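Local coordinates for protein glutamine amido transferase (Methylobacillus flagellatus, PDB 3M3P) that belongs to the glutamine amidotransferase family and has an alpha/beta fold built round a mixed beta sheet, at residues L65-M68 against P69-A73; H88-G91 against G92-L95; P43-I46 against R47-S50; V33-M36 against D37-D40. One frame throughout, in Å; residues are numbered along the deposited sequence.

All four contacts are local, each folding a few consecutive residues where a strand, turn or helix begins or ends. Interaction 2 is wholly buried at the start of helix 90-98, and its side-chain contacts are mainly between leucines. Interaction 1, partly buried at the start of helix 68-81, touches interaction 2 through Met-68, Leu-71 and Leu-94, and interaction 4 where Trp-67 meets Met-36. Interaction 4, a surface contact with a salt bridge, covers the end of strand 31-35 and the 3-10 turn after it. Interaction 3, a 3-10 turn further along the link to strand 51-54, pairs an exposed carboxylate with a backbone N-H while its isoleucine is buried.

Interaction 1: L65-M68 against P69-A73; sequences LPWM and PTLLA
Trp-67 and Leu-71 run alongside each other in the same direction where helix 68-81 begins. Leu-71 CD2 comes obliquely to the six-membered half of the indole, 3.8 Å from Trp-67 CZ3. Trp-67 sets CG between its own N and carbonyl carbon (chi1 45°), which folds the indole back over Leu-65; Leu-65 CB rests 3.8 Å above the ring plane, displaced toward its rim. Leu-71 turns CG directly away from its N (chi1 -179°), which carries CD2 to the ring. Met-68, present as selenomethionine, packs its SE 3.9 Å from Leu-72 CG, the two side chains lying at a slant to each other. At the other end of the same side chain, Met-68 CB sits 3.4 Å from Pro-69 CD, as the peptide bond joining them largely dictates.

Leu-71 N donates to Trp-67 O over 2.9 Å. Leu-72 N reaches Met-68 O at the same 2.9 Å and almost straight, at 175°. Met-68 N donates to Leu-65 O at 3.1 Å, closing the turn before the helix. On the outer side a water donates to Pro-66 O and also hydrogen-bonds Thr-70 OG1, tying the turn to the helix. The indole meets the ring of Phe-11 and touches Met-36 and Met-59, while Met-68 and Leu-71 pack on Leu-94 of helix 90-98. A type I beta turn, Leu-65 to Met-68, thus runs straight into a helix with proline in its first turn, on the parallel-stranded side of this alpha/beta fold.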
loop_
_atom_site.group_PDB
_atom_site.type_symbol
_atom_site.label_atom_id
_atom_site.label_comp_id
_atom_site.label_asym_id
_atom_site.label_seq_id
_atom_site.Cartn_x
_atom_site.Cartn_y
_atom_site.Cartn_z
ATOM N N LEU A 65 -6.125 14.256 12.271
ATOM C CA LEU A 65 -6.316 14.961 10.999
ATOM C C LEU A 65 -7.796 15.110 10.680
ATOM O O LEU A 65 -8.612 14.256 11.082
ATOM C CB LEU A 65 -5.579 14.234 9.876
ATOM C CG LEU A 65 -4.042 14.378 10.093
ATOM C CD1 LEU A 65 -3.268 13.282 9.569
ATOM C CD2 LEU A 65 -3.578 15.797 9.597
ATOM N N PRO A 66 -8.173 16.181 9.952
ATOM C CA PRO A 66 -9.608 16.525 9.824
ATOM C C PRO A 66 -10.423 15.489 9.096
ATOM O O PRO A 66 -11.613 15.354 9.352
ATOM C CB PRO A 66 -9.576 17.865 9.056
ATOM C CG PRO A 66 -8.265 17.954 8.449
ATOM C CD PRO A 66 -7.312 17.211 9.332
ATOM N N TRP A 67 -9.778 14.771 8.176
ATOM C CA TRP A 67 -10.423 13.753 7.327
ATOM C C TRP A 67 -10.348 12.344 7.919
ATOM O O TRP A 67 -10.920 11.429 7.348
ATOM C CB TRP A 67 -9.751 13.751 5.954
ATOM C CG TRP A 67 -8.275 13.804 6.036
ATOM C CD1 TRP A 67 -7.494 14.901 5.857
ATOM C CD2 TRP A 67 -7.356 12.706 6.257
ATOM N NE1 TRP A 67 -6.184 14.577 5.987
ATOM C CE2 TRP A 67 -6.049 13.238 6.200
ATOM C CE3 TRP A 67 -7.497 11.324 6.479
ATOM C CZ2 TRP A 67 -4.901 12.442 6.362
ATOM C CZ3 TRP A 67 -6.341 10.531 6.645
ATOM C CH2 TRP A 67 -5.061 11.097 6.610
HETATM N N MSE A 68 -9.696 12.176 9.071
HETATM C CA MSE A 68 -9.488 10.845 9.588
HETATM C C MSE A 68 -10.792 10.077 9.945
HETATM O O MSE A 68 -10.970 8.935 9.462
HETATM C CB MSE A 68 -8.496 10.835 10.745
HETATM C CG MSE A 68 -8.187 9.483 11.278
HETATM SE SE MSE A 68 -7.179 8.308 10.025
HETATM C CE MSE A 68 -5.474 9.274 10.080
ATOM N N PRO A 69 -11.699 10.673 10.712
ATOM C CA PRO A 69 -12.921 9.890 11.015
ATOM C C PRO A 69 -13.679 9.525 9.745
ATOM O O PRO A 69 -14.230 8.428 9.615
ATOM C CB PRO A 69 -13.726 10.824 11.923
ATOM C CG PRO A 69 -12.697 11.684 12.534
ATOM C CD PRO A 69 -11.606 11.879 11.547
ATOM N N THR A 70 -13.753 10.465 8.808
ATOM C CA THR A 70 -14.508 10.262 7.577
ATOM C C THR A 70 -13.874 9.173 6.781
ATOM O O THR A 70 -14.537 8.296 6.260
ATOM C CB THR A 70 -14.564 11.576 6.748
ATOM O OG1 THR A 70 -15.184 12.559 7.581
ATOM C CG2 THR A 70 -15.373 11.463 5.511
ATOM N N LEU A 71 -12.558 9.165 6.695
ATOM C CA LEU A 71 -11.903 8.109 5.881
ATOM C C LEU A 71 -11.999 6.739 6.523
ATOM O O LEU A 71 -12.280 5.723 5.826
ATOM C CB LEU A 71 -10.427 8.436 5.592
ATOM C CG LEU A 71 -9.624 7.442 4.735
ATOM C CD1 LEU A 71 -10.196 7.300 3.329
ATOM C CD2 LEU A 71 -8.135 7.913 4.638
ATOM N N LEU A 72 -11.806 6.647 7.830
ATOM C CA LEU A 72 -11.957 5.344 8.490
ATOM C C LEU A 72 -13.385 4.803 8.283
ATOM O O LEU A 72 -13.559 3.607 8.062
ATOM C CB LEU A 72 -11.588 5.409 9.983
ATOM C CG LEU A 72 -10.145 5.778 10.302
ATOM C CD1 LEU A 72 -9.920 5.894 11.829
ATOM C CD2 LEU A 72 -9.167 4.779 9.674
ATOM N N ALA A 73 -14.403 5.664 8.408
ATOM C CA ALA A 73 -15.784 5.240 8.164
ATOM C C ALA A 73 -16.000 4.773 6.704
ATOM O O ALA A 73 -16.682 3.774 6.418
ATOM C CB ALA A 73 -16.779 6.341 8.562
HETATM O O HOH W 1 -13.516 13.510 9.258
#

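Interaction 2: H88-G91 against G92-L95; sequences HCLG and GQLL
With Leu-90 CG swung opposite its N (chi1 177°) and Leu-94 CG placed beside its own N, the two leucines cross obliquely in the first turns of helix 90-98, and Leu-90 CG meets Leu-94 CD1 at 3.8 Å. They follow a sharp strand-to-helix turn whose Gly-X-Cys-X-Gly sequence is consistent with a nucleophile elbow, as in other glutamine amidotransferases of this family. Cys-89, at the N-cap, has the strained backbone of such a turn (phi 58°, psi -114°). Gly-91 has no side chain, and a CB there would run into His-88 N; the end of strand 85-88 thus comes close to the helix, with His-88 N 3.5 Å from Gly-92 N.

The helix then starts regularly. Gln-93 N donates to Cys-89 O at 3.0 Å, and Leu-94 N to Leu-90 O at 2.8 Å. His-88 is held by both ring nitrogens, ND1 to Met-54 O and NE2 to the hydroxyl of Tyr-233, which ties the turn to the neighbouring strand and to helix 218-237. Leu-94 also touches Phe-11, while Leu-95 packs on Ile-75 of helix 68-81. Gln-93 runs extended beyond CG and crosses Leu-90 at about a right angle. Its NE2 bonds Gln-174 OE1, while its own OE1 lies 3.8 Å from the methyl Leu-90 CD1.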
loop_
_atom_site.group_PDB
_atom_site.type_symbol
_atom_site.label_atom_id
_atom_site.label_comp_id
_atom_site.label_asym_id
_atom_site.label_seq_id
_atom_site.Cartn_x
_atom_site.Cartn_y
_atom_site.Cartn_z
ATOM N N HIS A 88 -1.256 0.758 0.681
ATOM C CA HIS A 88 0.186 0.763 0.542
ATOM C C HIS A 88 0.778 1.601 1.722
ATOM O O HIS A 88 0.521 2.788 1.783
ATOM C CB HIS A 88 0.618 1.476 -0.783
ATOM C CG HIS A 88 0.059 0.906 -2.075
ATOM N ND1 HIS A 88 -1.225 1.149 -2.526
ATOM C CD2 HIS A 88 0.646 0.130 -3.023
ATOM C CE1 HIS A 88 -1.369 0.575 -3.721
ATOM N NE2 HIS A 88 -0.247 -0.049 -4.037
ATOM N N CYS A 89 1.587 0.991 2.600
ATOM C CA CYS A 89 2.224 1.661 3.712
ATOM C C CYS A 89 1.193 2.309 4.638
ATOM O O CYS A 89 0.397 1.572 5.202
ATOM C CB CYS A 89 3.280 2.587 3.159
ATOM S SG CYS A 89 4.524 3.141 4.469
ATOM N N LEU A 90 1.125 3.651 4.780
ATOM C CA LEU A 90 0.046 4.266 5.543
ATOM C C LEU A 90 -1.317 3.686 5.129
ATOM O O LEU A 90 -2.183 3.440 5.968
ATOM C CB LEU A 90 0.001 5.796 5.373
ATOM C CG LEU A 90 -1.136 6.563 6.083
ATOM C CD1 LEU A 90 -1.036 6.363 7.617
ATOM C CD2 LEU A 90 -1.051 8.076 5.690
ATOM N N GLY A 91 -1.557 3.500 3.833
ATOM C CA GLY A 91 -2.821 2.926 3.404
ATOM C C GLY A 91 -3.084 1.546 3.997
ATOM O O GLY A 91 -4.227 1.237 4.351
ATOM N N GLY A 92 -2.057 0.683 4.088
ATOM C CA GLY A 92 -2.195 -0.591 4.766
ATOM C C GLY A 92 -2.512 -0.438 6.227
ATOM O O GLY A 92 -3.246 -1.228 6.794
ATOM N N GLN A 93 -1.863 0.532 6.861
ATOM C CA GLN A 93 -2.127 0.851 8.240
ATOM C C GLN A 93 -3.535 1.363 8.476
ATOM O O GLN A 93 -4.156 1.023 9.490
ATOM C CB GLN A 93 -1.101 1.839 8.746
ATOM C CG GLN A 93 0.301 1.271 8.817
ATOM C CD GLN A 93 1.330 2.304 9.134
ATOM O OE1 GLN A 93 1.076 3.512 9.030
ATOM N NE2 GLN A 93 2.547 1.871 9.455
ATOM N N LEU A 94 -4.054 2.176 7.574
ATOM C CA LEU A 94 -5.392 2.734 7.728
ATOM C C LEU A 94 -6.490 1.708 7.486
ATOM O O LEU A 94 -7.489 1.702 8.195
ATOM C CB LEU A 94 -5.573 3.961 6.820
ATOM C CG LEU A 94 -4.714 5.157 7.215
ATOM C CD1 LEU A 94 -4.910 6.215 6.114
ATOM C CD2 LEU A 94 -5.009 5.653 8.607
ATOM N N LEU A 95 -6.311 0.856 6.498
ATOM C CA LEU A 95 -7.206 -0.300 6.351
ATOM C C LEU A 95 -7.266 -1.120 7.644
ATOM O O LEU A 95 -8.338 -1.467 8.128
ATOM C CB LEU A 95 -6.825 -1.137 5.097
ATOM C CG LEU A 95 -7.561 -2.449 4.872
ATOM C CD1 LEU A 95 -9.058 -2.237 4.777
ATOM C CD2 LEU A 95 -6.985 -3.159 3.668
#

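Interaction 3: P43-I46 against R47-S50; sequences PAEI and RDCS
A short 3-10 turn in the link between strands 31-35 and 51-54 folds Glu-45 against Arg-47 and Asp-48. Glu-45 CG stands opposite its own N (chi1 170°) and the chain bends at chi2, curling the carboxylate forward onto the start of the turn: OE1 accepts from Arg-47 N at 2.9 Å. That bond is nearly straight, 168°, but the N-H comes from above the carboxylate plane. The Glu-45 and Arg-47 side chains run alongside each other, with Arg-47 CG 3.3 Å from Glu-45 OE1. Their charged ends stay apart, Glu-45 OE2 being 5.4 Å from Arg-47 NH1. Asp-48 crosses Glu-45 at about a right angle, its OD1 3.4 Å from Glu-45 CG, and its OD2 accepts from a water that takes the N-H of Glu-45.

Inward, Ile-46 CD1 lies 3.7 Å from Cys-49 SG, a tentative contact because that cysteine has two conformers. Ile-46 rests on Met-7 and Val-83 and also reaches Leu-74 and Ala-78 of helix 68-81. Asp-48 N to Glu-45 O and Cys-49 N to Ile-46 O, each 3.0 Å, are the successive i+3 N-H to i C=O bonds characteristic of a 3-10 turn.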
loop_
_atom_site.group_PDB
_atom_site.type_symbol
_atom_site.label_atom_id
_atom_site.label_comp_id
_atom_site.label_asym_id
_atom_site.label_seq_id
_atom_site.Cartn_x
_atom_site.Cartn_y
_atom_site.Cartn_z
ATOM N N PRO A 43 -16.016 11.023 -0.965
ATOM C CA PRO A 43 -17.406 10.748 -1.396
ATOM C C PRO A 43 -18.196 10.229 -0.210
ATOM O O PRO A 43 -17.712 9.408 0.579
ATOM C CB PRO A 43 -17.250 9.620 -2.388
ATOM C CG PRO A 43 -15.989 8.901 -1.992
ATOM C CD PRO A 43 -15.079 10.037 -1.490
ATOM N N ALA A 44 -19.448 10.634 -0.105
ATOM C CA ALA A 44 -20.342 10.083 0.927
ATOM C C ALA A 44 -20.700 8.654 0.670
ATOM O O ALA A 44 -20.908 7.890 1.617
ATOM C CB ALA A 44 -21.630 10.898 1.042
ATOM N N GLU A 45 -20.755 8.286 -0.606
ATOM C CA GLU A 45 -21.166 6.945 -1.005
ATOM C C GLU A 45 -19.982 6.194 -1.610
ATOM O O GLU A 45 -19.593 6.444 -2.748
ATOM C CB GLU A 45 -22.308 7.067 -1.988
ATOM C CG GLU A 45 -22.793 5.807 -2.754
ATOM C CD GLU A 45 -23.185 4.667 -1.821
ATOM O OE1 GLU A 45 -22.303 4.042 -1.211
ATOM O OE2 GLU A 45 -24.411 4.369 -1.741
ATOM N N ILE A 46 -19.505 5.220 -0.885
ATOM C CA ILE A 46 -18.420 4.350 -1.338
ATOM C C ILE A 46 -18.757 3.648 -2.670
ATOM O O ILE A 46 -17.874 3.360 -3.488
ATOM C CB ILE A 46 -18.039 3.317 -0.266
ATOM C CG1 ILE A 46 -16.728 2.578 -0.648
ATOM C CG2 ILE A 46 -19.170 2.299 -0.015
ATOM C CD1 ILE A 46 -15.427 3.447 -0.833
ATOM N N ARG A 47 -20.027 3.349 -2.899
ATOM C CA ARG A 47 -20.442 2.645 -4.094
ATOM C C ARG A 47 -20.259 3.507 -5.379
ATOM O O ARG A 47 -20.460 3.002 -6.486
ATOM C CB ARG A 47 -21.860 2.137 -3.997
ATOM C CG ARG A 47 -22.115 1.175 -2.828
ATOM C CD ARG A 47 -21.925 -0.221 -3.252
ATOM N NE ARG A 47 -22.755 -0.486 -4.423
ATOM C CZ ARG A 47 -24.069 -0.683 -4.415
ATOM N NH1 ARG A 47 -24.756 -0.777 -3.274
ATOM N NH2 ARG A 47 -24.694 -0.829 -5.596
ATOM N N ASP A 48 -19.887 4.781 -5.234
ATOM C CA ASP A 48 -19.503 5.610 -6.356
ATOM C C ASP A 48 -18.165 5.171 -6.938
ATOM O O ASP A 48 -17.840 5.632 -8.030
ATOM C CB ASP A 48 -19.390 7.109 -5.930
ATOM C CG ASP A 48 -20.735 7.800 -5.627
ATOM O OD1 ASP A 48 -21.799 7.190 -5.704
ATOM O OD2 ASP A 48 -20.611 9.016 -5.363
ATOM N N CYS A 49 -17.447 4.269 -6.279
ATOM C CA CYS A 49 -16.161 3.793 -6.834
ATOM C C CYS A 49 -16.197 2.281 -7.015
ATOM O O CYS A 49 -16.976 1.562 -6.362
ATOM C CB CYS A 49 -14.958 4.269 -6.026
ATOM S SG CYS A 49 -14.653 3.355 -4.491
ATOM N N SER A 50 -15.393 1.779 -7.950
ATOM C CA SER A 50 -15.325 0.354 -8.190
ATOM C C SER A 50 -14.388 -0.354 -7.168
ATOM O O SER A 50 -14.480 -1.579 -6.956
ATOM C CB SER A 50 -14.853 0.048 -9.606
ATOM O OG SER A 50 -13.593 0.638 -9.865
HETATM O O HOH W 2 -20.887 10.148 -2.899
#

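Interaction 4: V33-M36 against D37-D40; sequences VLRM and DRSD
The guanidinium of Arg-35 has Arg-38 CD over one face, 3.8 Å above the plane and offset toward the rim, and the carboxylate of Asp-37 at its edge. Guanidinium and carboxylate are nearly coplanar, 16° apart, in a side-on salt bridge: Arg-35 NE gives to Asp-37 OD1 at 2.8 Å, and Arg-35 NH2 to Asp-37 OD2 at 2.8 Å. Each oxygen accepts on its syn lone pair, and the two-point grip limits rotation of the guanidinium. Asp-37 can face back to Arg-35 because its CG sits between N and carbonyl carbon (chi1 61°).

Arg-35 closes strand 31-35, an outermost strand of the sheet, whose Leu-34 pairs with Ile-8 and Gln-10 of strand 6-10. Facing away from that partner, Arg-35 N donates to Asp-40 OD2 at 2.8 Å, met 38° above the carboxylate plane. The chain turns through a 3-10 segment, and Arg-35 O takes two donors from opposite faces of its plane, Arg-38 N at 3.2 Å and Asp-40 N at 3.1 Å. Met-36, a selenomethionine bent at chi2 and chi3, tucks inward against Phe-11 and Leu-42, and its CE lies 3.5 Å from Asp-40 O.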
loop_
_atom_site.group_PDB
_atom_site.type_symbol
_atom_site.label_atom_id
_atom_site.label_comp_id
_atom_site.label_asym_id
_atom_site.label_seq_id
_atom_site.Cartn_x
_atom_site.Cartn_y
_atom_site.Cartn_z
ATOM N N VAL A 33 -7.918 10.405 -8.322
ATOM C CA VAL A 33 -7.138 10.722 -7.129
ATOM C C VAL A 33 -7.801 11.839 -6.344
ATOM O O VAL A 33 -8.227 12.871 -6.872
ATOM C CB VAL A 33 -5.730 11.143 -7.549
ATOM C CG1 VAL A 33 -4.917 11.663 -6.387
ATOM C CG2 VAL A 33 -4.971 9.940 -8.237
ATOM N N LEU A 34 -7.807 11.663 -5.029
ATOM C CA LEU A 34 -8.200 12.674 -4.055
ATOM C C LEU A 34 -7.020 12.910 -3.122
ATOM O O LEU A 34 -6.466 11.964 -2.575
ATOM C CB LEU A 34 -9.379 12.159 -3.234
ATOM C CG LEU A 34 -10.689 11.961 -3.973
ATOM C CD1 LEU A 34 -11.776 11.391 -3.058
ATOM C CD2 LEU A 34 -11.234 13.235 -4.567
ATOM N N ARG A 35 -6.643 14.168 -2.918
ATOM C CA ARG A 35 -5.522 14.580 -2.094
ATOM C C ARG A 35 -6.016 15.019 -0.696
ATOM O O ARG A 35 -6.621 16.086 -0.537
ATOM C CB ARG A 35 -4.786 15.743 -2.772
ATOM C CG ARG A 35 -3.943 15.282 -3.961
ATOM C CD ARG A 35 -2.540 14.736 -3.593
ATOM N NE ARG A 35 -1.751 15.780 -2.954
ATOM C CZ ARG A 35 -1.092 16.754 -3.597
ATOM N NH1 ARG A 35 -1.015 16.761 -4.912
ATOM N NH2 ARG A 35 -0.522 17.736 -2.920
HETATM N N MSE A 36 -5.712 14.226 0.331
HETATM C CA MSE A 36 -6.133 14.581 1.685
HETATM C C MSE A 36 -5.436 15.846 2.166
HETATM O O MSE A 36 -6.023 16.619 2.991
HETATM C CB MSE A 36 -5.848 13.424 2.641
HETATM C CG MSE A 36 -6.666 12.183 2.394
HETATM SE SE MSE A 36 -8.606 12.358 2.338
HETATM C CE MSE A 36 -8.907 12.764 0.443
ATOM N N ASP A 37 -4.188 16.034 1.778
ATOM C CA ASP A 37 -3.423 17.242 2.173
ATOM C C ASP A 37 -3.923 18.542 1.547
ATOM O O ASP A 37 -3.533 19.652 1.965
ATOM C CB ASP A 37 -1.936 17.044 1.866
ATOM C CG ASP A 37 -1.668 16.810 0.399
ATOM O OD1 ASP A 37 -2.281 15.931 -0.255
ATOM O OD2 ASP A 37 -0.769 17.544 -0.104
ATOM N N ARG A 38 -4.783 18.432 0.560
ATOM C CA ARG A 38 -5.412 19.596 -0.069
ATOM C C ARG A 38 -6.865 19.692 0.369
ATOM O O ARG A 38 -7.605 20.517 -0.172
ATOM C CB ARG A 38 -5.307 19.513 -1.573
ATOM C CG ARG A 38 -3.892 19.515 -2.058
ATOM C CD ARG A 38 -3.852 19.565 -3.548
ATOM N NE ARG A 38 -4.160 20.914 -4.004
ATOM C CZ ARG A 38 -4.617 21.222 -5.211
ATOM N NH1 ARG A 38 -4.857 20.259 -6.099
ATOM N NH2 ARG A 38 -4.842 22.491 -5.503
ATOM N N SER A 39 -7.259 18.864 1.339
ATOM C CA SER A 39 -8.624 18.851 1.900
ATOM C C SER A 39 -9.647 18.476 0.831
ATOM O O SER A 39 -10.803 18.896 0.902
ATOM C CB SER A 39 -9.006 20.180 2.563
ATOM O OG SER A 39 -8.163 20.506 3.653
ATOM N N ASP A 40 -9.283 17.628 -0.130
ATOM C CA ASP A 40 -10.269 17.187 -1.142
ATOM C C ASP A 40 -11.353 16.383 -0.440
ATOM O O ASP A 40 -11.071 15.538 0.408
ATOM C CB ASP A 40 -9.661 16.291 -2.237
ATOM C CG ASP A 40 -8.728 17.037 -3.195
ATOM O OD1 ASP A 40 -8.737 18.295 -3.200
ATOM O OD2 ASP A 40 -8.016 16.395 -4.013
#